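Local atomic coordinates of acetate kinase (Entamoeba histolytica, PDB entry 4H0O), a protein that is a pyrophosphate-dependent acetate kinase of the ASKHA superfamily that interconverts acetate and acetyl phosphate, probably with magnesium. Residues H203-T213 against I324-Q335; K365-F373 against Q382-E390. One frame throughout, in Å; residues are numbered along the deposited sequence.

Contact 1: residues H203-T213 against I324-Q335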
ATOM      1  N   HIS B 203     -17.404 -16.012  14.932  1.00 50.33           N
ATOM      2  CA  HIS B 203     -18.331 -15.079  14.295  1.00 50.76           C
ATOM      3  C   HIS B 203     -17.859 -13.657  14.554  1.00 50.45           C
ATOM      4  O   HIS B 203     -18.571 -12.851  15.159  1.00 56.57           O
ATOM      5  CB  HIS B 203     -19.753 -15.281  14.823  1.00 51.31           C
ATOM      6  CG  HIS B 203     -20.285 -16.662  14.605  1.00 60.00           C
ATOM      7  ND1 HIS B 203     -20.826 -17.074  13.407  1.00 58.10           N
ATOM      8  CD2 HIS B 203     -20.349 -17.737  15.433  1.00 52.88           C
ATOM      9  CE1 HIS B 203     -21.204 -18.337  13.503  1.00 61.99           C
ATOM     10  NE2 HIS B 203     -20.924 -18.760  14.725  1.00 61.48           N
ATOM     11  N   SER B 204     -16.651 -13.357  14.087  1.00 43.34           N
ATOM     12  CA  SER B 204     -16.004 -12.089  14.387  1.00 43.38           C
ATOM     13  C   SER B 204     -15.172 -11.605  13.212  1.00 41.52           C
ATOM     14  O   SER B 204     -14.625 -12.407  12.449  1.00 38.10           O
ATOM     15  CB  SER B 204     -15.099 -12.243  15.610  1.00 47.34           C
ATOM     16  OG  SER B 204     -14.060 -13.178  15.355  1.00 52.71           O
ATOM     17  N   LYS B 205     -15.089 -10.287  13.066  1.00 36.99           N
ATOM     18  CA  LYS B 205     -14.168  -9.674  12.119  1.00 35.60           C
ATOM     19  C   LYS B 205     -13.121  -8.920  12.921  1.00 35.00           C
ATOM     20  O   LYS B 205     -13.426  -7.926  13.590  1.00 27.76           O
ATOM     21  CB  LYS B 205     -14.912  -8.740  11.166  1.00 33.36           C
ATOM     22  CG  LYS B 205     -15.864  -9.467  10.232  1.00 31.86           C
ATOM     23  CD  LYS B 205     -16.715  -8.502   9.429  1.00 40.29           C
ATOM     24  CE  LYS B 205     -17.660  -9.260   8.515  1.00 41.99           C
ATOM     25  NZ  LYS B 205     -16.924 -10.257   7.691  1.00 47.12           N
ATOM     26  N   ILE B 206     -11.889  -9.412  12.865  1.00 34.39           N
ATOM     27  CA  ILE B 206     -10.826  -8.905  13.717  1.00 34.75           C
ATOM     28  C   ILE B 206      -9.677  -8.366  12.874  1.00 33.31           C
ATOM     29  O   ILE B 206      -9.271  -8.994  11.892  1.00 30.24           O
ATOM     30  CB  ILE B 206     -10.306 -10.018  14.652  1.00 34.95           C
ATOM     31  CG1 ILE B 206     -11.468 -10.619  15.450  1.00 37.38           C
ATOM     32  CG2 ILE B 206      -9.232  -9.490  15.587  1.00 23.86           C
ATOM     33  CD1 ILE B 206     -11.065 -11.731  16.404  1.00 31.27           C
ATOM     34  N   ILE B 207      -9.181  -7.187  13.241  1.00 25.59           N
ATOM     35  CA  ILE B 207      -7.945  -6.671  12.671  1.00 29.13           C
ATOM     36  C   ILE B 207      -6.909  -6.608  13.786  1.00 28.71           C
ATOM     37  O   ILE B 207      -7.091  -5.900  14.783  1.00 29.44           O
ATOM     38  CB  ILE B 207      -8.123  -5.278  12.026  1.00 29.52           C
ATOM     39  CG1 ILE B 207      -9.012  -5.372  10.784  1.00 24.85           C
ATOM     40  CG2 ILE B 207      -6.772  -4.685  11.647  1.00 25.84           C
ATOM     41  CD1 ILE B 207      -9.222  -4.048  10.062  1.00 22.73           C
ATOM     42  N   ALA B 208      -5.830  -7.366  13.627  1.00 30.35           N
ATOM     43  CA  ALA B 208      -4.771  -7.402  14.629  1.00 25.76           C
ATOM     44  C   ALA B 208      -3.562  -6.607  14.158  1.00 29.13           C
ATOM     45  O   ALA B 208      -3.191  -6.665  12.985  1.00 32.41           O
ATOM     46  CB  ALA B 208      -4.379  -8.828  14.931  1.00 28.00           C
ATOM     47  N   CYS B 209      -2.939  -5.875  15.076  1.00 29.27           N
ATOM     48  CA  CYS B 209      -1.752  -5.096  14.743  1.00 29.36           C
ATOM     49  C   CYS B 209      -0.542  -5.574  15.543  1.00 30.25           C
ATOM     50  O   CYS B 209      -0.446  -5.334  16.751  1.00 27.64           O
ATOM     51  CB  CYS B 209      -1.997  -3.612  15.007  1.00 28.91           C
ATOM     52  SG  CYS B 209      -3.478  -2.949  14.222  1.00 37.41           S
ATOM     53  N   HIS B 210       0.373  -6.264  14.871  1.00 31.29           N
ATOM     54  CA  HIS B 210       1.627  -6.674  15.489  1.00 25.58           C
ATOM     55  C   HIS B 210       2.615  -5.521  15.363  1.00 29.42           C
ATOM     56  O   HIS B 210       3.330  -5.409  14.364  1.00 32.50           O
ATOM     57  CB  HIS B 210       2.172  -7.930  14.802  1.00 25.14           C
ATOM     58  CG  HIS B 210       3.435  -8.460  15.399  1.00 36.93           C
ATOM     59  ND1 HIS B 210       3.514  -9.680  16.028  1.00 36.81           N
ATOM     60  CD2 HIS B 210       4.697  -7.938  15.443  1.00 36.15           C
ATOM     61  CE1 HIS B 210       4.752  -9.892  16.444  1.00 37.80           C
ATOM     62  NE2 HIS B 210       5.484  -8.845  16.099  1.00 31.31           N
ATOM     63  N   LEU B 211       2.638  -4.652  16.366  1.00 27.23           N
ATOM     64  CA  LEU B 211       3.509  -3.485  16.329  1.00 30.80           C
ATOM     65  C   LEU B 211       4.794  -3.774  17.108  1.00 40.27           C
ATOM     66  O   LEU B 211       4.883  -3.524  18.316  1.00 38.70           O
ATOM     67  CB  LEU B 211       2.776  -2.251  16.865  1.00 26.84           C
ATOM     68  CG  LEU B 211       1.467  -1.947  16.125  1.00 31.20           C
ATOM     69  CD1 LEU B 211       0.877  -0.594  16.518  1.00 23.59           C
ATOM     70  CD2 LEU B 211       1.676  -2.023  14.614  1.00 27.93           C
ATOM     71  N   GLY B 212       5.787  -4.305  16.399  1.00 33.76           N
ATOM     72  CA  GLY B 212       6.987  -4.822  17.032  1.00 39.54           C
ATOM     73  C   GLY B 212       8.183  -3.889  17.042  1.00 43.24           C
ATOM     74  O   GLY B 212       8.132  -2.775  16.514  1.00 43.53           O
ATOM     75  N   THR B 213       9.264  -4.346  17.666  1.00 44.48           N
ATOM     76  CA  THR B 213      10.499  -3.578  17.724  1.00 53.46           C
ATOM     77  C   THR B 213      11.277  -3.775  16.431  1.00 41.90           C
ATOM     78  O   THR B 213      12.073  -2.925  16.034  1.00 52.14           O
ATOM     79  CB  THR B 213      11.376  -4.005  18.914  1.00 53.47           C
ATOM     80  OG1 THR B 213      12.471  -3.091  19.056  1.00 60.98           O
ATOM     81  CG2 THR B 213      11.918  -5.409  18.702  1.00 34.29           C
ATOM     82  N   ILE B 324     -12.311  -7.445   4.593  1.00 28.37           N
ATOM     83  CA  ILE B 324     -12.931  -8.483   5.414  1.00 31.66           C
ATOM     84  C   ILE B 324     -14.415  -8.216   5.665  1.00 25.47           C
ATOM     85  O   ILE B 324     -15.116  -9.056   6.233  1.00 39.14           O
ATOM     86  CB  ILE B 324     -12.195  -8.668   6.762  1.00 33.13           C
ATOM     87  CG1 ILE B 324     -12.366  -7.432   7.652  1.00 34.28           C
ATOM     88  CG2 ILE B 324     -10.717  -8.979   6.527  1.00 24.21           C
ATOM     89  CD1 ILE B 324     -11.652  -7.547   8.996  1.00 28.83           C
ATOM     90  N   GLY B 325     -14.885  -7.042   5.252  1.00 32.38           N
ATOM     91  CA  GLY B 325     -16.302  -6.723   5.305  1.00 33.72           C
ATOM     92  C   GLY B 325     -16.789  -6.103   6.603  1.00 33.84           C
ATOM     93  O   GLY B 325     -17.977  -6.191   6.924  1.00 40.77           O
ATOM     94  N   GLY B 326     -15.889  -5.473   7.352  1.00 38.86           N
ATOM     95  CA  GLY B 326     -16.272  -4.847   8.607  1.00 32.49           C
ATOM     96  C   GLY B 326     -15.227  -4.957   9.702  1.00 32.57           C
ATOM     97  O   GLY B 326     -14.098  -5.385   9.455  1.00 32.38           O
ATOM     98  N   LEU B 327     -15.607  -4.569  10.917  1.00 33.49           N
ATOM     99  CA  LEU B 327     -14.680  -4.539  12.045  1.00 26.32           C
ATOM    100  C   LEU B 327     -15.416  -4.594  13.383  1.00 32.52           C
ATOM    101  O   LEU B 327     -16.167  -3.676  13.724  1.00 33.21           O
ATOM    102  CB  LEU B 327     -13.822  -3.272  11.988  1.00 28.82           C
ATOM    103  CG  LEU B 327     -12.891  -3.047  13.181  1.00 29.24           C
ATOM    104  CD1 LEU B 327     -11.861  -4.158  13.249  1.00 24.44           C
ATOM    105  CD2 LEU B 327     -12.211  -1.684  13.102  1.00 35.08           C
ATOM    106  N   ASP B 328     -15.190  -5.666  14.136  1.00 32.85           N
ATOM    107  CA  ASP B 328     -15.761  -5.798  15.470  1.00 35.83           C
ATOM    108  C   ASP B 328     -14.723  -5.501  16.551  1.00 34.49           C
ATOM    109  O   ASP B 328     -15.037  -4.900  17.583  1.00 38.44           O
ATOM    110  CB  ASP B 328     -16.319  -7.207  15.674  1.00 38.77           C
ATOM    111  CG  ASP B 328     -17.391  -7.562  14.665  1.00 44.78           C
ATOM    112  OD1 ASP B 328     -18.204  -6.677  14.326  1.00 55.97           O
ATOM    113  OD2 ASP B 328     -17.415  -8.726  14.210  1.00 36.22           O
ATOM    114  N   LEU B 329     -13.484  -5.921  16.307  1.00 25.49           N
ATOM    115  CA  LEU B 329     -12.436  -5.811  17.316  1.00 28.51           C
ATOM    116  C   LEU B 329     -11.085  -5.455  16.717  1.00 30.67           C
ATOM    117  O   LEU B 329     -10.569  -6.171  15.850  1.00 29.79           O
ATOM    118  CB  LEU B 329     -12.313  -7.117  18.110  1.00 32.00           C
ATOM    119  CG  LEU B 329     -11.204  -7.159  19.169  1.00 34.08           C
ATOM    120  CD1 LEU B 329     -11.470  -6.137  20.260  1.00 29.11           C
ATOM    121  CD2 LEU B 329     -11.052  -8.554  19.769  1.00 24.32           C
ATOM    122  N   LEU B 330     -10.521  -4.343  17.186  1.00 26.33           N
ATOM    123  CA  LEU B 330      -9.160  -3.954  16.836  1.00 24.09           C
ATOM    124  C   LEU B 330      -8.240  -4.308  18.003  1.00 29.10           C
ATOM    125  O   LEU B 330      -8.493  -3.907  19.144  1.00 34.27           O
ATOM    126  CB  LEU B 330      -9.088  -2.452  16.535  1.00 24.49           C
ATOM    127  CG  LEU B 330      -7.710  -1.887  16.172  1.00 28.77           C
ATOM    128  CD1 LEU B 330      -7.267  -2.386  14.809  1.00 21.66           C
ATOM    129  CD2 LEU B 330      -7.693  -0.358  16.214  1.00 31.42           C
ATOM    130  N   VAL B 331      -7.188  -5.071  17.730  1.00 24.57           N
ATOM    131  CA  VAL B 331      -6.299  -5.525  18.794  1.00 28.00           C
ATOM    132  C   VAL B 331      -4.845  -5.139  18.556  1.00 35.37           C
ATOM    133  O   VAL B 331      -4.304  -5.349  17.470  1.00 33.93           O
ATOM    134  CB  VAL B 331      -6.386  -7.052  18.982  1.00 35.46           C
ATOM    135  CG1 VAL B 331      -5.919  -7.769  17.726  1.00 35.83           C
ATOM    136  CG2 VAL B 331      -5.565  -7.485  20.188  1.00 34.10           C
ATOM    137  N   PHE B 332      -4.213  -4.578  19.584  1.00 27.87           N
ATOM    138  CA  PHE B 332      -2.800  -4.234  19.513  1.00 31.77           C
ATOM    139  C   PHE B 332      -1.943  -5.281  20.218  1.00 29.76           C
ATOM    140  O   PHE B 332      -2.301  -5.759  21.297  1.00 29.43           O
ATOM    141  CB  PHE B 332      -2.557  -2.862  20.135  1.00 27.56           C
ATOM    142  CG  PHE B 332      -3.208  -1.740  19.391  1.00 30.77           C
ATOM    143  CD1 PHE B 332      -2.622  -1.220  18.246  1.00 25.41           C
ATOM    144  CD2 PHE B 332      -4.402  -1.192  19.841  1.00 37.27           C
ATOM    145  CE1 PHE B 332      -3.218  -0.177  17.558  1.00 32.10           C
ATOM    146  CE2 PHE B 332      -5.003  -0.150  19.159  1.00 33.90           C
ATOM    147  CZ  PHE B 332      -4.410   0.359  18.014  1.00 34.27           C
ATOM    148  N   THR B 333      -0.812  -5.637  19.614  1.00 31.00           N
ATOM    149  CA  THR B 333       0.076  -6.615  20.231  1.00 26.50           C
ATOM    150  C   THR B 333       1.548  -6.286  19.997  1.00 28.92           C
ATOM    151  O   THR B 333       1.876  -5.319  19.307  1.00 29.37           O
ATOM    152  CB  THR B 333      -0.241  -8.056  19.769  1.00 31.28           C
ATOM    153  OG1 THR B 333       0.482  -8.993  20.575  1.00 33.42           O
ATOM    154  CG2 THR B 333       0.141  -8.250  18.319  1.00 31.01           C
ATOM    155  N   ASP B 334       2.418  -7.098  20.591  1.00 22.71           N
ATOM    156  CA  ASP B 334       3.862  -6.851  20.631  1.00 29.44           C
ATOM    157  C   ASP B 334       4.246  -5.533  21.306  1.00 32.20           C
ATOM    158  O   ASP B 334       3.377  -4.740  21.678  1.00 27.42           O
ATOM    159  CB  ASP B 334       4.505  -6.973  19.248  1.00 29.35           C
ATOM    160  CG  ASP B 334       6.015  -6.813  19.303  1.00 43.14           C
ATOM    161  OD1 ASP B 334       6.548  -6.628  20.416  1.00 45.13           O
ATOM    162  OD2 ASP B 334       6.664  -6.848  18.236  1.00 44.70           O
ATOM    163  N   GLN B 335       5.555  -5.319  21.455  1.00 37.20           N
ATOM    164  CA  GLN B 335       6.113  -4.257  22.300  1.00 45.90           C
ATOM    165  C   GLN B 335       5.450  -2.883  22.187  1.00 37.89           C
ATOM    166  O   GLN B 335       4.987  -2.334  23.188  1.00 40.28           O
ATOM    167  CB  GLN B 335       7.625  -4.132  22.076  1.00 43.82           C
ATOM    168  CG  GLN B 335       8.475  -4.676  23.219  1.00 61.21           C
ATOM    169  CD  GLN B 335       9.342  -3.606  23.861  1.00 74.96           C
ATOM    170  OE1 GLN B 335       9.612  -2.565  23.261  1.00 71.82           O
ATOM    171  NE2 GLN B 335       9.780  -3.858  25.091  1.00 77.76           N
TER

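Contact 2: residues K365-F373 against Q382-E390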
ATOM      1  N   LYS B 365      -2.840   4.023  31.047  1.00 43.33           N
ATOM      2  CA  LYS B 365      -2.261   3.252  32.148  1.00 48.56           C
ATOM      3  C   LYS B 365      -1.978   1.793  31.790  1.00 46.42           C
ATOM      4  O   LYS B 365      -1.306   1.083  32.539  1.00 49.75           O
ATOM      5  CB  LYS B 365      -3.166   3.333  33.382  1.00 43.97           C
ATOM      6  CG  LYS B 365      -3.322   4.746  33.925  1.00 57.61           C
ATOM      7  CD  LYS B 365      -4.455   4.855  34.935  1.00 72.03           C
ATOM      8  CE  LYS B 365      -4.612   6.293  35.406  1.00 71.58           C
ATOM      9  NZ  LYS B 365      -4.594   7.243  34.257  1.00 72.01           N
ATOM     10  N   SER B 366      -2.483   1.348  30.644  1.00 38.69           N
ATOM     11  CA  SER B 366      -2.300  -0.041  30.230  1.00 40.80           C
ATOM     12  C   SER B 366      -0.920  -0.295  29.622  1.00 46.31           C
ATOM     13  O   SER B 366      -0.466   0.439  28.738  1.00 44.38           O
ATOM     14  CB  SER B 366      -3.396  -0.457  29.246  1.00 38.22           C
ATOM     15  OG  SER B 366      -3.276  -1.825  28.904  1.00 41.97           O
ATOM     16  N   MET B 367      -0.252  -1.335  30.107  1.00 40.98           N
ATOM     17  CA  MET B 367       1.023  -1.751  29.540  1.00 42.73           C
ATOM     18  C   MET B 367       0.878  -3.124  28.892  1.00 32.21           C
ATOM     19  O   MET B 367       1.869  -3.758  28.524  1.00 43.94           O
ATOM     20  CB  MET B 367       2.119  -1.764  30.608  1.00 39.86           C
ATOM     21  CG  MET B 367       2.522  -0.382  31.095  1.00 51.39           C
ATOM     22  SD  MET B 367       3.353   0.616  29.836  1.00 51.92           S
ATOM     23  CE  MET B 367       4.951  -0.194  29.777  1.00 43.76           C
ATOM     24  N   GLY B 368      -0.365  -3.574  28.757  1.00 37.21           N
ATOM     25  CA  GLY B 368      -0.659  -4.809  28.052  1.00 38.02           C
ATOM     26  C   GLY B 368      -0.087  -6.056  28.695  1.00 38.77           C
ATOM     27  O   GLY B 368       0.237  -7.022  28.002  1.00 43.62           O
ATOM     28  N   LYS B 369       0.033  -6.042  30.020  1.00 46.37           N
ATOM     29  CA  LYS B 369       0.485  -7.225  30.745  1.00 41.62           C
ATOM     30  C   LYS B 369      -0.571  -8.322  30.689  1.00 45.66           C
ATOM     31  O   LYS B 369      -0.274  -9.498  30.911  1.00 48.99           O
ATOM     32  CB  LYS B 369       0.837  -6.883  32.193  1.00 49.39           C
ATOM     33  CG  LYS B 369       2.131  -6.094  32.330  1.00 55.74           C
ATOM     34  CD  LYS B 369       3.223  -6.715  31.468  1.00 59.16           C
ATOM     35  CE  LYS B 369       4.492  -5.876  31.457  1.00 60.51           C
ATOM     36  NZ  LYS B 369       5.466  -6.382  30.444  1.00 61.68           N
ATOM     37  N   LYS B 370      -1.801  -7.936  30.359  1.00 43.89           N
ATOM     38  CA  LYS B 370      -2.902  -8.886  30.218  1.00 41.57           C
ATOM     39  C   LYS B 370      -4.004  -8.337  29.312  1.00 43.36           C
ATOM     40  O   LYS B 370      -4.166  -7.122  29.189  1.00 38.38           O
ATOM     41  CB  LYS B 370      -3.478  -9.247  31.589  1.00 46.93           C
ATOM     42  CG  LYS B 370      -4.143  -8.085  32.308  1.00 63.22           C
ATOM     43  CD  LYS B 370      -4.976  -8.567  33.484  1.00 67.94           C
ATOM     44  CE  LYS B 370      -5.778  -7.430  34.096  1.00 51.09           C
ATOM     45  NZ  LYS B 370      -6.455  -7.843  35.356  1.00 58.45           N
ATOM     46  N   ILE B 371      -4.755  -9.236  28.685  1.00 35.75           N
ATOM     47  CA  ILE B 371      -5.839  -8.842  27.793  1.00 40.28           C
ATOM     48  C   ILE B 371      -6.868  -7.985  28.525  1.00 34.70           C
ATOM     49  O   ILE B 371      -7.503  -8.438  29.476  1.00 44.76           O
ATOM     50  CB  ILE B 371      -6.546 -10.068  27.186  1.00 37.70           C
ATOM     51  CG1 ILE B 371      -5.553 -10.908  26.379  1.00 39.43           C
ATOM     52  CG2 ILE B 371      -7.714  -9.632  26.316  1.00 30.48           C
ATOM     53  CD1 ILE B 371      -6.133 -12.206  25.861  1.00 46.03           C
ATOM     54  N   GLU B 372      -7.026  -6.745  28.073  1.00 41.73           N
ATOM     55  CA  GLU B 372      -7.976  -5.823  28.684  1.00 45.04           C
ATOM     56  C   GLU B 372      -8.504  -4.819  27.665  1.00 39.84           C
ATOM     57  O   GLU B 372      -7.733  -4.195  26.937  1.00 36.81           O
ATOM     58  CB  GLU B 372      -7.328  -5.088  29.859  1.00 44.47           C
ATOM     59  CG  GLU B 372      -5.928  -4.572  29.572  1.00 54.65           C
ATOM     60  CD  GLU B 372      -5.306  -3.878  30.768  1.00 57.35           C
ATOM     61  OE1 GLU B 372      -5.955  -2.972  31.334  1.00 61.39           O
ATOM     62  OE2 GLU B 372      -4.170  -4.236  31.142  1.00 58.32           O
ATOM     63  N   PHE B 373      -9.824  -4.669  27.618  1.00 37.97           N
ATOM     64  CA  PHE B 373     -10.457  -3.739  26.691  1.00 37.08           C
ATOM     65  C   PHE B 373     -10.207  -2.293  27.104  1.00 40.87           C
ATOM     66  O   PHE B 373     -10.337  -1.941  28.276  1.00 43.95           O
ATOM     67  CB  PHE B 373     -11.961  -4.008  26.605  1.00 31.84           C
ATOM     68  CG  PHE B 373     -12.305  -5.329  25.977  1.00 43.64           C
ATOM     69  CD1 PHE B 373     -12.351  -6.484  26.740  1.00 43.10           C
ATOM     70  CD2 PHE B 373     -12.582  -5.415  24.622  1.00 39.42           C
ATOM     71  CE1 PHE B 373     -12.667  -7.700  26.166  1.00 42.14           C
ATOM     72  CE2 PHE B 373     -12.899  -6.628  24.041  1.00 39.66           C
ATOM     73  CZ  PHE B 373     -12.941  -7.772  24.814  1.00 50.80           C
ATOM     74  N   GLN B 382     -14.844  -2.548  19.384  1.00 29.79           N
ATOM     75  CA  GLN B 382     -14.058  -2.752  20.595  1.00 32.75           C
ATOM     76  C   GLN B 382     -12.562  -2.697  20.299  1.00 34.24           C
ATOM     77  O   GLN B 382     -12.122  -3.081  19.212  1.00 29.48           O
ATOM     78  CB  GLN B 382     -14.428  -4.082  21.258  1.00 31.47           C
ATOM     79  CG  GLN B 382     -15.804  -4.078  21.916  1.00 37.58           C
ATOM     80  CD  GLN B 382     -15.938  -3.004  22.983  1.00 45.65           C
ATOM     81  OE1 GLN B 382     -15.155  -2.956  23.932  1.00 42.52           O
ATOM     82  NE2 GLN B 382     -16.930  -2.130  22.823  1.00 40.91           N
ATOM     83  N   VAL B 383     -11.789  -2.205  21.265  1.00 30.03           N
ATOM     84  CA  VAL B 383     -10.335  -2.145  21.143  1.00 31.74           C
ATOM     85  C   VAL B 383      -9.688  -2.828  22.344  1.00 42.15           C
ATOM     86  O   VAL B 383     -10.064  -2.565  23.491  1.00 39.62           O
ATOM     87  CB  VAL B 383      -9.828  -0.687  21.061  1.00 37.35           C
ATOM     88  CG1 VAL B 383      -8.305  -0.648  21.056  1.00 24.89           C
ATOM     89  CG2 VAL B 383     -10.367  -0.002  19.823  1.00 28.14           C
ATOM     90  N   CYS B 384      -8.725  -3.708  22.091  1.00 29.68           N
ATOM     91  CA  CYS B 384      -8.032  -4.372  23.186  1.00 30.24           C
ATOM     92  C   CYS B 384      -6.548  -4.545  22.898  1.00 29.39           C
ATOM     93  O   CYS B 384      -6.112  -4.486  21.745  1.00 28.41           O
ATOM     94  CB  CYS B 384      -8.664  -5.734  23.479  1.00 37.27           C
ATOM     95  SG  CYS B 384      -8.139  -7.042  22.355  1.00 43.80           S
ATOM     96  N   VAL B 385      -5.779  -4.742  23.962  1.00 32.23           N
ATOM     97  CA  VAL B 385      -4.382  -5.133  23.845  1.00 29.54           C
ATOM     98  C   VAL B 385      -4.297  -6.600  24.241  1.00 35.42           C
ATOM     99  O   VAL B 385      -4.980  -7.034  25.173  1.00 35.76           O
ATOM    100  CB  VAL B 385      -3.471  -4.296  24.763  1.00 33.71           C
ATOM    101  CG1 VAL B 385      -3.253  -2.914  24.180  1.00 30.46           C
ATOM    102  CG2 VAL B 385      -4.068  -4.190  26.165  1.00 29.14           C
ATOM    103  N   ALA B 386      -3.475  -7.367  23.531  1.00 32.68           N
ATOM    104  CA  ALA B 386      -3.337  -8.791  23.816  1.00 33.21           C
ATOM    105  C   ALA B 386      -1.873  -9.220  23.793  1.00 27.90           C
ATOM    106  O   ALA B 386      -1.190  -9.050  22.783  1.00 32.98           O
ATOM    107  CB  ALA B 386      -4.156  -9.613  22.834  1.00 32.40           C
ATOM    108  N   PRO B 387      -1.392  -9.771  24.919  1.00 33.22           N
ATOM    109  CA  PRO B 387      -0.008 -10.235  25.097  1.00 35.45           C
ATOM    110  C   PRO B 387       0.389 -11.321  24.095  1.00 33.95           C
ATOM    111  O   PRO B 387      -0.444 -12.156  23.738  1.00 35.08           O
ATOM    112  CB  PRO B 387      -0.017 -10.826  26.509  1.00 32.20           C
ATOM    113  CG  PRO B 387      -1.128 -10.123  27.210  1.00 32.80           C
ATOM    114  CD  PRO B 387      -2.177  -9.877  26.164  1.00 29.15           C
ATOM    115  N   ASN B 388       1.649 -11.307  23.664  1.00 34.69           N
ATOM    116  CA  ASN B 388       2.156 -12.302  22.723  1.00 35.19           C
ATOM    117  C   ASN B 388       3.608 -12.684  23.012  1.00 34.04           C
ATOM    118  O   ASN B 388       4.441 -12.702  22.103  1.00 33.91           O
ATOM    119  CB  ASN B 388       2.035 -11.795  21.280  1.00 31.23           C
ATOM    120  CG  ASN B 388       2.894 -10.568  21.018  1.00 30.41           C
ATOM    121  OD1 ASN B 388       3.092  -9.735  21.906  1.00 35.41           O
ATOM    122  ND2 ASN B 388       3.418 -10.458  19.799  1.00 30.33           N
ATOM    123  N   ASP B 389       3.906 -12.983  24.274  1.00 34.05           N
ATOM    124  CA  ASP B 389       5.256 -13.380  24.677  1.00 41.03           C
ATOM    125  C   ASP B 389       5.797 -14.505  23.797  1.00 34.46           C
ATOM    126  O   ASP B 389       5.146 -15.540  23.626  1.00 40.26           O
ATOM    127  CB  ASP B 389       5.283 -13.799  26.151  1.00 44.06           C
ATOM    128  CG  ASP B 389       6.587 -14.479  26.543  1.00 51.14           C
ATOM    129  OD1 ASP B 389       7.548 -13.770  26.911  1.00 63.13           O
ATOM    130  OD2 ASP B 389       6.649 -15.726  26.489  1.00 59.37           O
ATOM    131  N   GLU B 390       6.985 -14.282  23.239  1.00 35.11           N
ATOM    132  CA  GLU B 390       7.604 -15.186  22.271  1.00 44.26           C
ATOM    133  C   GLU B 390       7.578 -16.668  22.648  1.00 38.11           C
ATOM    134  O   GLU B 390       7.270 -17.517  21.810  1.00 42.15           O
ATOM    135  CB  GLU B 390       9.054 -14.771  22.014  1.00 49.20           C
ATOM    136  CG  GLU B 390       9.225 -13.436  21.317  1.00 61.20           C
ATOM    137  CD  GLU B 390      10.653 -13.208  20.856  1.00 71.40           C
ATOM    138  OE1 GLU B 390      10.946 -13.474  19.671  1.00 67.95           O
ATOM    139  OE2 GLU B 390      11.483 -12.769  21.682  1.00 67.33           O
TER

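Contact 1: residues H203-T213 against I324-Q335
K205 sends CG away from its own carbonyl carbon, beside its backbone N (chi1 -67°), and runs extended until a bend at chi4 (-52°) brings NZ to the last turn of helix 299-324. There NZ donates to I324 O at 2.6 Å, nearly along the C=O axis. The helix closes in a Schellman motif with G325 as its C-prime residue, and the lysine's charge probably interacts favourably with this carboxyl-terminal end. On the following loop D328 grips the start of the strand through both its side chain and its backbone: OD2 accepts the backbone N of K205 at 3.0 Å, met from above the carboxylate plane, while D328 N donates to K205 O. Beyond these two bonds the pairing is regular and parallel, I206 to H210 matching L329 to T333, as in the ladder bonds I207 N to L329 O and C209 N to V331 O.

The two faces of the ladder are packed differently. On one, I207 CG1 meets I324 CD1 at 3.9 Å and L327 CD1 at 4.0 Å, its side chain running nearly perpendicular to that of L327; C209 SG touches L330 CD1 and lies obliquely to the F332 ring, whose edge receives L211 CD1. On the other, V331 CG1 presses on A208 CB at 3.4 Å. H210 presents a ring face to D334 CB, a CH-pi contact 3.9 Å from the centroid, while ND1 bonds S187 OG and the ring stacks on H184, a predicted transition-state stabiliser.

The I207 and L211 face is covered by L320, Y309 and L313 of helix 299-324, and the opposite face by Y188, V191 and I192 of helix 185-195. Strands 216-222 and 382-385 flank the pair in a mixed sheet that belongs to the enzyme's ribonuclease H-like fold.

Contact 2: residues K365-F373 against Q382-E390
I371 runs nearly perpendicular to P387, CG1 of the isoleucine resting 3.5 Å from CD of the proline ring and also reaching A386 CB. The same ring turns its CG to the preceding loop, where P387 CG lies 3.7 Å from K370 CA and also meets G368 O, so P387 is clasped on the side of the 365-373 segment. One step along the hairpin the orientation changes: E372 and V385 run alongside one another in the same direction, with E372 CG 3.9 Å from V385 CG2. With CG1 of V385 turned away from the carbonyl carbon (chi1 -76°), CG2 is left between the two backbone arms, where it faces E372 and also touches S366 OG.

F373 makes the third arrangement. Its ring takes C384 CB over one face, F373 CD2 to C384 CB 4.1 Å, and C384 SG stands farther out above that face, 5.4 Å from the centroid, a distant sulfur-aromatic contact. Q382 lies almost square to the phenyl group, its amide plane turned 54° from the ring and OE1 lying 3.6 Å from F373 CD2; the amide is held by T375 OG1 at OE1 and by M376 O at NE2.

Between these side chains the backbones approach through CA-H...O contacts, I371 CA to V385 O (3.3 Å) and F373 CA to V383 O, in an antiparallel register pairing E372 with V385 and F373 with C384. The hairpin forms the edge of the six-stranded sheet, strand 372-373 being outermost and strand 382-385 lying against strand 329-333. V383 and V385 pack on helix 341-350 and V385 also on L338 of helix 334-339, while D389 N-caps helix 390-402, whose first residue, E390, is a predicted magnesium ligand.

How the contacts relate
Contact 1 and contact 2 belong to one mixed sheet and lie on the same side of the chain's centre, their own centres about 12 Å apart. They follow in series along the chain, 203-213 with 324-335 closing before 365-373 with 382-390 opens. Strands 329-333 and 382-385 are neighbours, so the central parallel pair of contact 1 continues outward into the edge hairpin of contact 2. A probable hydrogen bond of 2.8 Å from T333 OG1 to A386 O joins them where both strands end. Near those ends H210, paired with T333, adjoins H184, and the chain after A386 leads to E390, consistent with the two strand ends bordering the predicted active-site region.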